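Local coordinates for protein DMATS type aromatic prenyltransferase (Micromonospora olivasterospora, PDB 6ZRX) that acts as a 6-dimethylallyltryptophan synthase, transferring a dimethylallyl group from its diphosphate to the indole ring of tryptophan, at residues A[212-217]-A[260-265]; A[226-231]-A[272-277]; A[36-41]-A[82-87]; A[94-99]-A[129-134]. One frame throughout, in Å; residues are numbered along the deposited sequence. Where two conformers were deposited one is given.

Contact 1. Residues A[212-217]-A[260-265]; sequences LYLTHH and GSYTFT. With 6C7 (S-(3-methylbut-2-en-1-yl) trihydrogen thiodiphosphate), chain E.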
loop_
_atom_site.group_PDB
_atom_site.type_symbol
_atom_site.label_atom_id
_atom_site.label_comp_id
_atom_site.label_asym_id
_atom_site.label_seq_id
_atom_site.Cartn_x
_atom_site.Cartn_y
_atom_site.Cartn_z
ATOM N N LEU A 212 -9.728 -3.685 4.375
ATOM C CA LEU A 212 -9.033 -4.530 5.373
ATOM C C LEU A 212 -8.027 -5.399 4.631
ATOM O O LEU A 212 -8.440 -6.093 3.664
ATOM C CB LEU A 212 -10.071 -5.380 6.115
ATOM C CG LEU A 212 -9.522 -6.259 7.237
ATOM C CD1 LEU A 212 -8.868 -5.419 8.331
ATOM C CD2 LEU A 212 -10.615 -7.137 7.814
ATOM N N TYR A 213 -6.757 -5.343 5.033
ATOM C CA TYR A 213 -5.641 -6.094 4.418
ATOM C C TYR A 213 -5.250 -7.246 5.333
ATOM O O TYR A 213 -5.035 -6.995 6.548
ATOM C CB TYR A 213 -4.430 -5.199 4.188
ATOM C CG TYR A 213 -4.672 -4.045 3.251
ATOM C CD1 TYR A 213 -5.477 -2.981 3.624
ATOM C CD2 TYR A 213 -4.085 -4.008 1.999
ATOM C CE1 TYR A 213 -5.694 -1.906 2.779
ATOM C CE2 TYR A 213 -4.295 -2.940 1.141
ATOM C CZ TYR A 213 -5.106 -1.889 1.532
ATOM O OH TYR A 213 -5.323 -0.832 0.697
ATOM N N LEU A 214 -5.159 -8.447 4.765
ATOM C CA LEU A 214 -4.710 -9.681 5.451
ATOM C C LEU A 214 -3.383 -10.113 4.841
ATOM O O LEU A 214 -3.311 -10.201 3.603
ATOM C CB LEU A 214 -5.770 -10.772 5.266
ATOM C CG LEU A 214 -6.860 -10.847 6.333
ATOM C CD1 LEU A 214 -7.609 -9.526 6.469
ATOM C CD2 LEU A 214 -7.827 -11.981 6.019
ATOM N N THR A 215 -2.384 -10.373 5.673
ATOM C CA THR A 215 -1.092 -10.959 5.259
ATOM C C THR A 215 -1.164 -12.466 5.483
ATOM O O THR A 215 -1.416 -12.884 6.644
ATOM C CB THR A 215 0.089 -10.324 5.993
ATOM O OG1 THR A 215 0.052 -8.926 5.712
ATOM C CG2 THR A 215 1.420 -10.899 5.566
ATOM N N HIS A 216 -0.970 -13.230 4.412
ATOM C CA HIS A 216 -1.021 -14.713 4.386
ATOM C C HIS A 216 0.419 -15.244 4.406
ATOM O O HIS A 216 1.051 -15.280 3.333
ATOM C CB HIS A 216 -1.807 -15.200 3.160
ATOM C CG HIS A 216 -3.165 -14.595 2.997
ATOM N ND1 HIS A 216 -4.218 -14.874 3.860
ATOM C CD2 HIS A 216 -3.664 -13.765 2.052
ATOM C CE1 HIS A 216 -5.293 -14.220 3.462
ATOM N NE2 HIS A 216 -4.979 -13.535 2.353
ATOM N N HIS A 217 0.933 -15.602 5.582
ATOM C CA HIS A 217 2.350 -16.021 5.776
ATOM C C HIS A 217 2.563 -17.431 5.224
ATOM O O HIS A 217 1.751 -18.310 5.540
ATOM C CB HIS A 217 2.750 -15.909 7.248
ATOM C CG HIS A 217 2.825 -14.501 7.713
ATOM N ND1 HIS A 217 3.872 -13.668 7.368
ATOM C CD2 HIS A 217 1.980 -13.761 8.458
ATOM C CE1 HIS A 217 3.675 -12.481 7.899
ATOM N NE2 HIS A 217 2.519 -12.514 8.571
ATOM N N GLY A 260 -3.751 -9.931 0.765
ATOM C CA GLY A 260 -5.068 -9.724 0.146
ATOM C C GLY A 260 -5.807 -8.607 0.836
ATOM O O GLY A 260 -5.689 -8.486 2.071
ATOM N N SER A 261 -6.544 -7.808 0.087
ATOM C CA SER A 261 -7.364 -6.715 0.644
ATOM C C SER A 261 -8.817 -6.944 0.272
ATOM O O SER A 261 -9.100 -7.427 -0.852
ATOM C CB SER A 261 -6.883 -5.360 0.229
ATOM O OG SER A 261 -7.184 -5.101 -1.119
ATOM N N TYR A 262 -9.685 -6.654 1.218
ATOM C CA TYR A 262 -11.138 -6.828 1.138
ATOM C C TYR A 262 -11.728 -5.441 1.316
ATOM O O TYR A 262 -11.381 -4.790 2.321
ATOM C CB TYR A 262 -11.576 -7.866 2.182
ATOM C CG TYR A 262 -10.944 -9.219 1.969
ATOM C CD1 TYR A 262 -9.622 -9.466 2.326
ATOM C CD2 TYR A 262 -11.643 -10.244 1.349
ATOM C CE1 TYR A 262 -9.027 -10.701 2.100
ATOM C CE2 TYR A 262 -11.063 -11.481 1.116
ATOM C CZ TYR A 262 -9.755 -11.717 1.498
ATOM O OH TYR A 262 -9.187 -12.939 1.271
ATOM N N THR A 263 -12.487 -4.970 0.336
ATOM C CA THR A 263 -13.190 -3.671 0.386
ATOM C C THR A 263 -14.591 -3.944 0.949
ATOM O O THR A 263 -15.359 -4.666 0.282
ATOM C CB THR A 263 -13.190 -2.970 -0.978
ATOM O OG1 THR A 263 -11.847 -2.868 -1.466
ATOM C CG2 THR A 263 -13.774 -1.575 -0.922
ATOM N N PHE A 264 -14.869 -3.430 2.151
ATOM C CA PHE A 264 -16.156 -3.573 2.888
ATOM C C PHE A 264 -17.030 -2.338 2.628
ATOM O O PHE A 264 -16.541 -1.226 2.785
ATOM C CB PHE A 264 -15.877 -3.776 4.374
ATOM C CG PHE A 264 -15.272 -5.113 4.719
ATOM C CD1 PHE A 264 -16.074 -6.240 4.833
ATOM C CD2 PHE A 264 -13.906 -5.251 4.942
ATOM C CE1 PHE A 264 -15.526 -7.474 5.151
ATOM C CE2 PHE A 264 -13.364 -6.490 5.266
ATOM C CZ PHE A 264 -14.178 -7.597 5.371
ATOM N N THR A 265 -18.292 -2.545 2.232
ATOM C CA THR A 265 -19.261 -1.465 1.876
ATOM C C THR A 265 -20.600 -1.703 2.578
ATOM O O THR A 265 -20.856 -2.851 2.981
ATOM C CB THR A 265 -19.486 -1.383 0.364
ATOM O OG1 THR A 265 -19.770 -2.706 -0.088
ATOM C CG2 THR A 265 -18.299 -0.807 -0.378
HETATM O O4 6C7 E . -5.322 -0.582 -4.145
HETATM P P1 6C7 E . -5.260 0.808 -3.542
HETATM O O6 6C7 E . -5.630 1.890 -4.524
HETATM O O5 6C7 E . -6.035 0.930 -2.241
HETATM O O2 6C7 E . -3.704 0.999 -3.206
HETATM P P3 6C7 E . -2.824 1.127 -1.881
HETATM O O8 6C7 E . -1.407 1.301 -2.328
HETATM O O7 6C7 E . -3.417 2.233 -1.073
HETATM S S9 6C7 E . -2.902 -0.639 -0.829
HETATM C C10 6C7 E . -1.191 -1.257 -0.814
HETATM C C11 6C7 E . -0.391 -0.637 0.277
HETATM C C12 6C7 E . -0.314 -1.064 1.534
HETATM C C13 6C7 E . -1.119 -2.212 2.079
HETATM C C14 6C7 E . 0.591 -0.426 2.544
HETATM O O HOH W 1 -6.486 -13.388 -0.035
#
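Leu212 and Leu214 pair with Tyr262 and Gly260, respectively, along two antiparallel strands, and the tight part of this contact is the backbone between them. Each couple makes two N-H to carbonyl bonds; the straightest joins Leu214 N to Gly260 O, 2.7 Å with 172° at the hydrogen. Between the two couples lies the non-hydrogen-bonded pair Tyr213 and Ser261, where the CA atoms approach to 4.2 Å. Ser261 CB rests over one face of the Tyr213 ring, 3.8 Å from its centroid, in a CH-pi contact. With CG anti to its carbonyl carbon (chi1 -62°), Tyr213 carries its ring up to the prenyl thiodiphosphate, and CD2 comes within 3.5 Å of ligand atom C13. Lys146 bonds the tyrosine hydroxyl, and Ser261 OG bonds that of Tyr277.

The reverse face is looser. Phe264 turns a ring edge to Leu212, Phe264 CE2 lying 3.6 Å from Leu212 CB, but Leu214 CD2 and Tyr262 CE1 are 4.3 Å apart. Beyond them, His216 and Tyr262 meet through water, which lies 2.8 Å from His216 NE2 and 3.0 Å from Tyr262 OH; Asp193 holds the other imidazole nitrogen. Helices 173-182 and 221-228 pack on this face. One side of the sheet thus lines the prenyl-donor pocket and the other receives helices, the arrangement characteristic of the ABBA barrel.

Contact 2. Residues A[226-231]-A[272-277]; sequences RAASVV and VGYSIY. With 6C7 (S-(3-methylbut-2-en-1-yl) trihydrogen thiodiphosphate), chain E.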
loop_
_atom_site.group_PDB
_atom_site.type_symbol
_atom_site.label_atom_id
_atom_site.label_comp_id
_atom_site.label_asym_id
_atom_site.label_seq_id
_atom_site.Cartn_x
_atom_site.Cartn_y
_atom_site.Cartn_z
ATOM N N ARG A 226 -8.749 -19.349 -2.063
ATOM C CA ARG A 226 -9.930 -19.779 -1.265
ATOM C C ARG A 226 -10.403 -18.589 -0.421
ATOM O O ARG A 226 -11.622 -18.317 -0.404
ATOM C CB ARG A 226 -9.603 -20.998 -0.394
ATOM C CG ARG A 226 -10.742 -21.447 0.512
ATOM C CD ARG A 226 -12.099 -21.596 -0.164
ATOM N NE ARG A 226 -13.124 -21.820 0.852
ATOM C CZ ARG A 226 -13.652 -20.870 1.632
ATOM N NH1 ARG A 226 -13.274 -19.607 1.511
ATOM N NH2 ARG A 226 -14.567 -21.191 2.526
ATOM N N ALA A 227 -9.476 -17.893 0.240
ATOM C CA ALA A 227 -9.757 -16.671 1.029
ATOM C C ALA A 227 -10.460 -15.629 0.142
ATOM O O ALA A 227 -11.405 -14.989 0.618
ATOM C CB ALA A 227 -8.476 -16.129 1.629
ATOM N N ALA A 228 -10.013 -15.466 -1.101
ATOM C CA ALA A 228 -10.535 -14.453 -2.053
ATOM C C ALA A 228 -11.972 -14.788 -2.477
ATOM O O ALA A 228 -12.725 -13.839 -2.817
ATOM C CB ALA A 228 -9.624 -14.365 -3.252
ATOM N N SER A 229 -12.347 -16.079 -2.438
ATOM C CA SER A 229 -13.625 -16.599 -3.005
ATOM C C SER A 229 -14.838 -16.078 -2.223
ATOM O O SER A 229 -15.949 -16.204 -2.749
ATOM C CB SER A 229 -13.629 -18.107 -3.062
ATOM O OG SER A 229 -12.711 -18.575 -4.031
ATOM N N VAL A 230 -14.633 -15.522 -1.017
ATOM C CA VAL A 230 -15.743 -14.927 -0.196
ATOM C C VAL A 230 -16.281 -13.661 -0.883
ATOM O O VAL A 230 -17.384 -13.223 -0.500
ATOM C CB VAL A 230 -15.335 -14.626 1.262
ATOM C CG1 VAL A 230 -14.958 -15.889 2.008
ATOM C CG2 VAL A 230 -14.230 -13.579 1.366
ATOM N N VAL A 231 -15.521 -13.079 -1.824
ATOM C CA VAL A 231 -15.936 -11.891 -2.634
ATOM C C VAL A 231 -16.610 -12.386 -3.920
ATOM O O VAL A 231 -15.951 -13.116 -4.695
ATOM C CB VAL A 231 -14.739 -10.971 -2.952
ATOM C CG1 VAL A 231 -15.148 -9.779 -3.809
ATOM C CG2 VAL A 231 -14.043 -10.498 -1.689
ATOM N N VAL A 272 -16.934 -6.323 -1.147
ATOM C CA VAL A 272 -17.383 -5.970 -2.534
ATOM C C VAL A 272 -16.190 -6.054 -3.498
ATOM O O VAL A 272 -16.390 -6.487 -4.652
ATOM C CB VAL A 272 -18.038 -4.573 -2.588
ATOM C CG1 VAL A 272 -17.097 -3.458 -2.168
ATOM C CG2 VAL A 272 -18.616 -4.272 -3.962
ATOM N N GLY A 273 -15.014 -5.626 -3.047
ATOM C CA GLY A 273 -13.784 -5.568 -3.851
ATOM C C GLY A 273 -12.728 -6.454 -3.251
ATOM O O GLY A 273 -12.709 -6.602 -2.010
ATOM N N TYR A 274 -11.898 -7.055 -4.091
ATOM C CA TYR A 274 -10.715 -7.827 -3.667
ATOM C C TYR A 274 -9.518 -7.350 -4.482
ATOM O O TYR A 274 -9.681 -7.125 -5.692
ATOM C CB TYR A 274 -10.923 -9.334 -3.845
ATOM C CG TYR A 274 -9.714 -10.152 -3.469
ATOM C CD1 TYR A 274 -9.405 -10.405 -2.142
ATOM C CD2 TYR A 274 -8.858 -10.648 -4.436
ATOM C CE1 TYR A 274 -8.287 -11.144 -1.786
ATOM C CE2 TYR A 274 -7.730 -11.382 -4.100
ATOM C CZ TYR A 274 -7.443 -11.628 -2.767
ATOM O OH TYR A 274 -6.331 -12.356 -2.440
ATOM N N SER A 275 -8.372 -7.187 -3.830
ATOM C CA SER A 275 -7.061 -6.972 -4.493
ATOM C C SER A 275 -6.049 -7.944 -3.913
ATOM O O SER A 275 -6.136 -8.247 -2.704
ATOM C CB SER A 275 -6.589 -5.539 -4.381
ATOM O OG SER A 275 -7.555 -4.650 -4.909
ATOM N N ILE A 276 -5.147 -8.437 -4.759
ATOM C CA ILE A 276 -4.022 -9.317 -4.356
ATOM C C ILE A 276 -2.738 -8.529 -4.621
ATOM O O ILE A 276 -2.632 -7.915 -5.692
ATOM C CB ILE A 276 -4.077 -10.695 -5.078
ATOM C CG1 ILE A 276 -2.870 -11.576 -4.757
ATOM C CG2 ILE A 276 -4.266 -10.548 -6.576
ATOM C CD1 ILE A 276 -2.828 -12.056 -3.340
ATOM N N TYR A 277 -1.838 -8.513 -3.651
ATOM C CA TYR A 277 -0.537 -7.803 -3.708
ATOM C C TYR A 277 0.567 -8.842 -3.621
ATOM O O TYR A 277 0.702 -9.492 -2.569
ATOM C CB TYR A 277 -0.443 -6.758 -2.588
ATOM C CG TYR A 277 -1.626 -5.840 -2.509
ATOM C CD1 TYR A 277 -2.814 -6.269 -1.935
ATOM C CD2 TYR A 277 -1.588 -4.556 -3.027
ATOM C CE1 TYR A 277 -3.927 -5.455 -1.879
ATOM C CE2 TYR A 277 -2.695 -3.727 -2.974
ATOM C CZ TYR A 277 -3.871 -4.177 -2.397
ATOM O OH TYR A 277 -4.961 -3.363 -2.337
HETATM O O4 6C7 E . -5.322 -0.582 -4.145
HETATM P P1 6C7 E . -5.260 0.808 -3.542
HETATM O O6 6C7 E . -5.630 1.890 -4.524
HETATM O O5 6C7 E . -6.035 0.930 -2.241
HETATM O O2 6C7 E . -3.704 0.999 -3.206
HETATM P P3 6C7 E . -2.824 1.127 -1.881
HETATM O O8 6C7 E . -1.407 1.301 -2.328
HETATM O O7 6C7 E . -3.417 2.233 -1.073
HETATM S S9 6C7 E . -2.902 -0.639 -0.829
HETATM C C10 6C7 E . -1.191 -1.257 -0.814
HETATM C C11 6C7 E . -0.391 -0.637 0.277
HETATM C C12 6C7 E . -0.314 -1.064 1.534
HETATM C C13 6C7 E . -1.119 -2.212 2.079
HETATM C C14 6C7 E . 0.591 -0.426 2.544
#
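Ala228 of helix 221-228 sets its methyl over one face of the Tyr274 ring, and this CH-pi contact is the centre of the pairing. Ala228 CB lies 3.6 Å from the ring centroid and only 16° off the ring normal, displaced slightly toward Tyr274 CZ, which it approaches to 3.5 Å. The ring is presented by a chi1 of 178°, which places CG opposite the backbone nitrogen. Tyr262 meets the same tyrosine edge-to-face, so the aromatic group is shared by helix and sheet.

Aliphatic packing comes from Val231. Its side chain runs at about a right angle to that of Tyr274, with CG2 4.0 Å from Tyr274 CB. The other branch is a methyl resting against a backbone carbonyl, Val231 CG1 lying 3.6 Å from Val272 O. A type I turn from Ala228 to Val231, closed by Val231 N on Ala228 O, brings both apolar groups to bear on the strand. Val272 and Gly273 both face Thr263, forming a classic beta bulge where strand 273-278 begins.

Polar interactions lie farther along. Tyr277 turns its hydroxyl to Lys211 and Ser261, hydrogen-bonded to both beside the ligand, while Tyr277 CE2 comes within 3.6 Å of ligand atom C10. Segments 226-231 and 272-277 themselves meet by methyl-on-ring and aliphatic packing, with valine methyls against backbone carbonyls.

Contact 3. Residues A[36-41]-A[82-87]; sequences LGPVGP and LGSPPG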
loop_
_atom_site.group_PDB
_atom_site.type_symbol
_atom_site.label_atom_id
_atom_site.label_comp_id
_atom_site.label_asym_id
_atom_site.label_seq_id
_atom_site.Cartn_x
_atom_site.Cartn_y
_atom_site.Cartn_z
ATOM N N LEU A 36 7.076 14.394 4.550
ATOM C CA LEU A 36 8.468 14.074 4.981
ATOM C C LEU A 36 8.792 14.730 6.333
ATOM O O LEU A 36 9.628 14.149 7.086
ATOM C CB LEU A 36 9.449 14.522 3.900
ATOM C CG LEU A 36 9.497 13.631 2.657
ATOM C CD1 LEU A 36 10.445 14.207 1.613
ATOM C CD2 LEU A 36 9.909 12.227 3.024
ATOM N N GLY A 37 8.206 15.900 6.626
ATOM C CA GLY A 37 8.510 16.676 7.846
ATOM C C GLY A 37 10.023 16.841 8.036
ATOM O O GLY A 37 10.711 17.312 7.132
ATOM N N PRO A 38 10.599 16.414 9.188
ATOM C CA PRO A 38 12.004 16.701 9.494
ATOM C C PRO A 38 12.993 15.879 8.648
ATOM O O PRO A 38 14.159 16.248 8.584
ATOM C CB PRO A 38 12.116 16.322 10.980
ATOM C CG PRO A 38 11.104 15.205 11.142
ATOM C CD PRO A 38 9.958 15.590 10.221
ATOM N N VAL A 39 12.519 14.809 7.998
ATOM C CA VAL A 39 13.370 13.943 7.127
ATOM C C VAL A 39 13.801 14.719 5.882
ATOM O O VAL A 39 14.940 14.498 5.443
ATOM C CB VAL A 39 12.659 12.636 6.741
ATOM C CG1 VAL A 39 13.451 11.841 5.708
ATOM C CG2 VAL A 39 12.382 11.791 7.956
ATOM N N GLY A 40 12.923 15.560 5.321
ATOM C CA GLY A 40 13.158 16.265 4.049
ATOM C C GLY A 40 14.554 16.890 3.994
ATOM O O GLY A 40 15.346 16.590 3.103
ATOM N N PRO A 41 14.898 17.789 4.939
ATOM C CA PRO A 41 16.186 18.480 4.904
ATOM C C PRO A 41 17.440 17.679 5.283
ATOM O O PRO A 41 18.516 18.180 5.086
ATOM C CB PRO A 41 16.029 19.593 5.967
ATOM C CG PRO A 41 14.533 19.711 6.177
ATOM C CD PRO A 41 14.018 18.307 5.991
ATOM N N LEU A 82 8.165 11.251 10.308
ATOM C CA LEU A 82 8.945 10.850 11.490
ATOM C C LEU A 82 8.840 11.951 12.545
ATOM O O LEU A 82 8.769 13.132 12.171
ATOM C CB LEU A 82 10.400 10.586 11.088
ATOM C CG LEU A 82 10.633 9.397 10.141
ATOM C CD1 LEU A 82 12.099 9.023 10.129
ATOM C CD2 LEU A 82 9.783 8.194 10.515
ATOM N N GLY A 83 8.794 11.561 13.816
ATOM C CA GLY A 83 8.927 12.485 14.950
ATOM C C GLY A 83 10.355 12.980 15.091
ATOM O O GLY A 83 11.233 12.507 14.348
ATOM N N SER A 84 10.583 13.887 16.038
ATOM C CA SER A 84 11.914 14.437 16.399
ATOM C C SER A 84 12.071 14.385 17.921
ATOM O O SER A 84 11.662 15.319 18.608
ATOM C CB SER A 84 12.074 15.858 15.894
ATOM O OG SER A 84 12.042 15.915 14.476
ATOM N N PRO A 85 12.649 13.314 18.513
ATOM C CA PRO A 85 13.178 12.168 17.775
ATOM C C PRO A 85 12.114 11.155 17.354
ATOM O O PRO A 85 11.018 11.127 17.903
ATOM C CB PRO A 85 14.136 11.531 18.801
ATOM C CG PRO A 85 13.473 11.810 20.128
ATOM C CD PRO A 85 12.847 13.177 19.968
ATOM N N PRO A 86 12.408 10.272 16.371
ATOM C CA PRO A 86 11.433 9.283 15.918
ATOM C C PRO A 86 11.164 8.163 16.931
ATOM O O PRO A 86 12.046 7.797 17.704
ATOM C CB PRO A 86 12.059 8.687 14.639
ATOM C CG PRO A 86 13.189 9.623 14.290
ATOM C CD PRO A 86 13.655 10.203 15.611
ATOM N N GLY A 87 9.942 7.660 16.904
ATOM C CA GLY A 87 9.471 6.537 17.720
ATOM C C GLY A 87 8.013 6.249 17.409
ATOM O O GLY A 87 7.379 7.010 16.685
HETATM O O HOH W 2 9.165 11.385 7.416
#
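Leu82 meets both Pro38 and Val39, using its main chain for one and its side chain for the other. Its carbonyl oxygen lies against the proline ring, 3.3 Å from Pro38 CG and 3.4 Å from Pro38 CD. Its side chain leans on Val39, where CD1 is 3.5 Å from Val39 CG2; the two side chains cross obliquely. Valine offers this branch because CG1 is the one anti to the backbone nitrogen (chi1 172°), leaving CG2 beside that nitrogen. A water joins the amide of Leu82 to the carbonyl of Leu36 in helix 26-36: the molecule accepts from Leu82 N at 3.1 Å and donates to Leu36 O at 2.8 Å.

Gly83 adds little across the contact, but its N-H is held by Asn91 OD1 of helix 88-106. Ser84 then turns back to Pro38, its OG 3.5 Å from both Pro38 CB and Pro38 CG. A cis peptide before Pro85 bends the chain away, and segment 82-87 continues through Pro86 to Gly87, the N-cap residue of helix 88-106; the N-H of Gly87 shares the Asn91 OD1 oxygen with that of Gly83.

The side chains of Pro38 and Val39 carry no polar group, so 36-41 and 82-87 meet by van der Waals packing and a single bridging water, with the buried leucine and valine on one side and the exposed serine on the other.

Contact 4. Residues A[94-99]-A[129-134]; sequences ATRGFL and FAMWCS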
loop_
_atom_site.group_PDB
_atom_site.type_symbol
_atom_site.label_atom_id
_atom_site.label_comp_id
_atom_site.label_asym_id
_atom_site.label_seq_id
_atom_site.Cartn_x
_atom_site.Cartn_y
_atom_site.Cartn_z
ATOM N N ALA A 94 3.213 12.979 14.572
ATOM C CA ALA A 94 3.718 13.794 13.439
ATOM C C ALA A 94 2.890 13.524 12.175
ATOM O O ALA A 94 2.524 14.506 11.481
ATOM C CB ALA A 94 5.195 13.553 13.208
ATOM N N THR A 95 2.595 12.256 11.875
ATOM C CA THR A 95 1.793 11.870 10.688
ATOM C C THR A 95 0.363 12.412 10.862
ATOM O O THR A 95 -0.164 12.996 9.902
ATOM C CB THR A 95 1.858 10.356 10.440
ATOM O OG1 THR A 95 3.235 9.969 10.385
ATOM C CG2 THR A 95 1.165 9.942 9.165
ATOM N N ARG A 96 -0.230 12.245 12.044
ATOM C CA ARG A 96 -1.603 12.747 12.340
ATOM C C ARG A 96 -1.640 14.281 12.202
ATOM O O ARG A 96 -2.629 14.809 11.626
ATOM C CB ARG A 96 -2.060 12.327 13.733
ATOM C CG ARG A 96 -3.528 12.616 13.988
ATOM C CD ARG A 96 -3.855 12.742 15.460
ATOM N NE ARG A 96 -4.013 11.437 16.077
ATOM C CZ ARG A 96 -3.234 10.915 17.031
ATOM N NH1 ARG A 96 -3.517 9.715 17.505
ATOM N NH2 ARG A 96 -2.186 11.574 17.509
ATOM N N GLY A 97 -0.615 14.978 12.695
ATOM C CA GLY A 97 -0.513 16.443 12.586
ATOM C C GLY A 97 -0.526 16.889 11.133
ATOM O O GLY A 97 -1.258 17.863 10.809
ATOM N N PHE A 98 0.239 16.206 10.271
ATOM C CA PHE A 98 0.273 16.471 8.815
ATOM C C PHE A 98 -1.127 16.252 8.228
ATOM O O PHE A 98 -1.636 17.133 7.532
ATOM C CB PHE A 98 1.308 15.586 8.115
ATOM C CG PHE A 98 1.156 15.548 6.620
ATOM C CD1 PHE A 98 1.466 16.657 5.843
ATOM C CD2 PHE A 98 0.683 14.412 5.984
ATOM C CE1 PHE A 98 1.322 16.626 4.468
ATOM C CE2 PHE A 98 0.547 14.385 4.608
ATOM C CZ PHE A 98 0.865 15.487 3.853
ATOM N N LEU A 99 -1.717 15.081 8.476
ATOM C CA LEU A 99 -3.033 14.710 7.900
ATOM C C LEU A 99 -4.116 15.678 8.374
ATOM O O LEU A 99 -4.909 16.119 7.532
ATOM C CB LEU A 99 -3.379 13.287 8.308
ATOM C CG LEU A 99 -2.698 12.204 7.490
ATOM C CD1 LEU A 99 -3.011 10.849 8.078
ATOM C CD2 LEU A 99 -3.130 12.276 6.030
ATOM N N PHE A 129 4.699 0.657 13.514
ATOM C CA PHE A 129 3.781 1.624 12.848
ATOM C C PHE A 129 2.411 1.595 13.539
ATOM O O PHE A 129 1.973 0.521 14.006
ATOM C CB PHE A 129 3.728 1.355 11.337
ATOM C CG PHE A 129 2.421 0.851 10.779
ATOM C CD1 PHE A 129 2.163 -0.508 10.677
ATOM C CD2 PHE A 129 1.464 1.738 10.311
ATOM C CE1 PHE A 129 0.968 -0.962 10.142
ATOM C CE2 PHE A 129 0.268 1.280 9.778
ATOM C CZ PHE A 129 0.018 -0.071 9.704
ATOM N N ALA A 130 1.779 2.765 13.623
ATOM C CA ALA A 130 0.406 2.968 14.127
ATOM C C ALA A 130 -0.454 3.558 13.014
ATOM O O ALA A 130 -1.587 3.103 12.861
ATOM C CB ALA A 130 0.414 3.860 15.348
ATOM N N MET A 131 0.068 4.539 12.278
ATOM C CA MET A 131 -0.676 5.263 11.209
ATOM C C MET A 131 0.285 5.618 10.060
ATOM O O MET A 131 1.305 6.301 10.302
ATOM C CB MET A 131 -1.315 6.540 11.773
ATOM C CG MET A 131 -1.877 7.508 10.723
ATOM S SD MET A 131 -2.492 9.053 11.495
ATOM C CE MET A 131 -4.062 8.480 12.142
ATOM N N TRP A 132 -0.028 5.154 8.856
ATOM C CA TRP A 132 0.589 5.638 7.597
ATOM C C TRP A 132 -0.484 6.374 6.816
ATOM O O TRP A 132 -1.655 6.265 7.177
ATOM C CB TRP A 132 1.181 4.493 6.762
ATOM C CG TRP A 132 2.359 3.801 7.379
ATOM C CD1 TRP A 132 3.131 4.243 8.412
ATOM C CD2 TRP A 132 2.947 2.561 6.943
ATOM N NE1 TRP A 132 4.133 3.347 8.677
ATOM C CE2 TRP A 132 4.046 2.301 7.795
ATOM C CE3 TRP A 132 2.629 1.624 5.951
ATOM C CZ2 TRP A 132 4.829 1.158 7.668
ATOM C CZ3 TRP A 132 3.404 0.489 5.834
ATOM C CH2 TRP A 132 4.497 0.271 6.674
ATOM N N CYS A 133 -0.107 7.069 5.768
ATOM C CA CYS A 133 -1.096 7.632 4.836
ATOM C C CYS A 133 -0.632 7.483 3.399
ATOM O O CYS A 133 0.563 7.188 3.161
ATOM C CB CYS A 133 -1.359 9.078 5.156
ATOM S SG CYS A 133 0.096 10.097 4.889
ATOM N N SER A 134 -1.578 7.641 2.489
ATOM C CA SER A 134 -1.364 7.646 1.034
ATOM C C SER A 134 -1.863 8.977 0.494
ATOM O O SER A 134 -2.956 9.402 0.917
ATOM C CB SER A 134 -2.050 6.475 0.375
ATOM O OG SER A 134 -1.936 6.539 -1.038
#
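Met131 and Leu99 lie alongside each other, pointing opposite ways, and most of the contact is apolar packing around such pairs. Leu99 is wedged between two strand residues: CD1 and CD2 both rest on Cys133 CB, each 3.8 Å away, and Leu99 CD1 also reaches Met131 SD at 3.9 Å. The Thr95 methyl sits against a backbone carbonyl, with CG2 3.8 Å from Met131 O.

The two sulfurs are placed differently. The methionine chain extends with CG anti to the backbone nitrogen (chi1 169°) and then bends at its third torsion, laying SD against the helix backbone, 3.9 Å from Arg96 CA. Cys133 SG instead lies near the plane of the Phe98 ring, at its edge, 4.3 Å from Phe98 CE2.

The hydroxyl of Thr95 is satisfied elsewhere: OG1 bonds Thr81 N and Asn91 O, which leaves the methyl branch for the strand. The CB of Trp132 points away from the helix; its indole touches the bound tryptophan.

Segment 94-99 of helix 88-106 makes 36° with strand segment 131-134 and covers its outward residues Met131 and Cys133. Val147 of the adjacent strand 144-149 continues this surface beneath Leu99 and Met131, while Leu35 of helix 26-36 closes on Phe98 and Cys133.

Contacts 1 and 2 form one continuous region, their centres 7 Å apart: strands 258-265 and 273-278 are neighbours in the sheet, Ser261 N lies 2.9 Å from Ser275 O, and both contacts bring a tyrosine to the thiodiphosphate, Tyr277 of contact 2 touching the bound tryptophan as well. Contact 4 belongs to the same curled sheet, its centre 20 Å from that of contact 1, and contributes Trp132 to the tryptophan pocket; donor and acceptor are thus received within one barrel. The centre of contact 3 is about 30 Å from that of contact 1, across the chain's centre. It touches contact 4, however, through Leu82 O and Ala94 CB, 3.7 Å apart, where the 82-87 loop packs against helix 88-106.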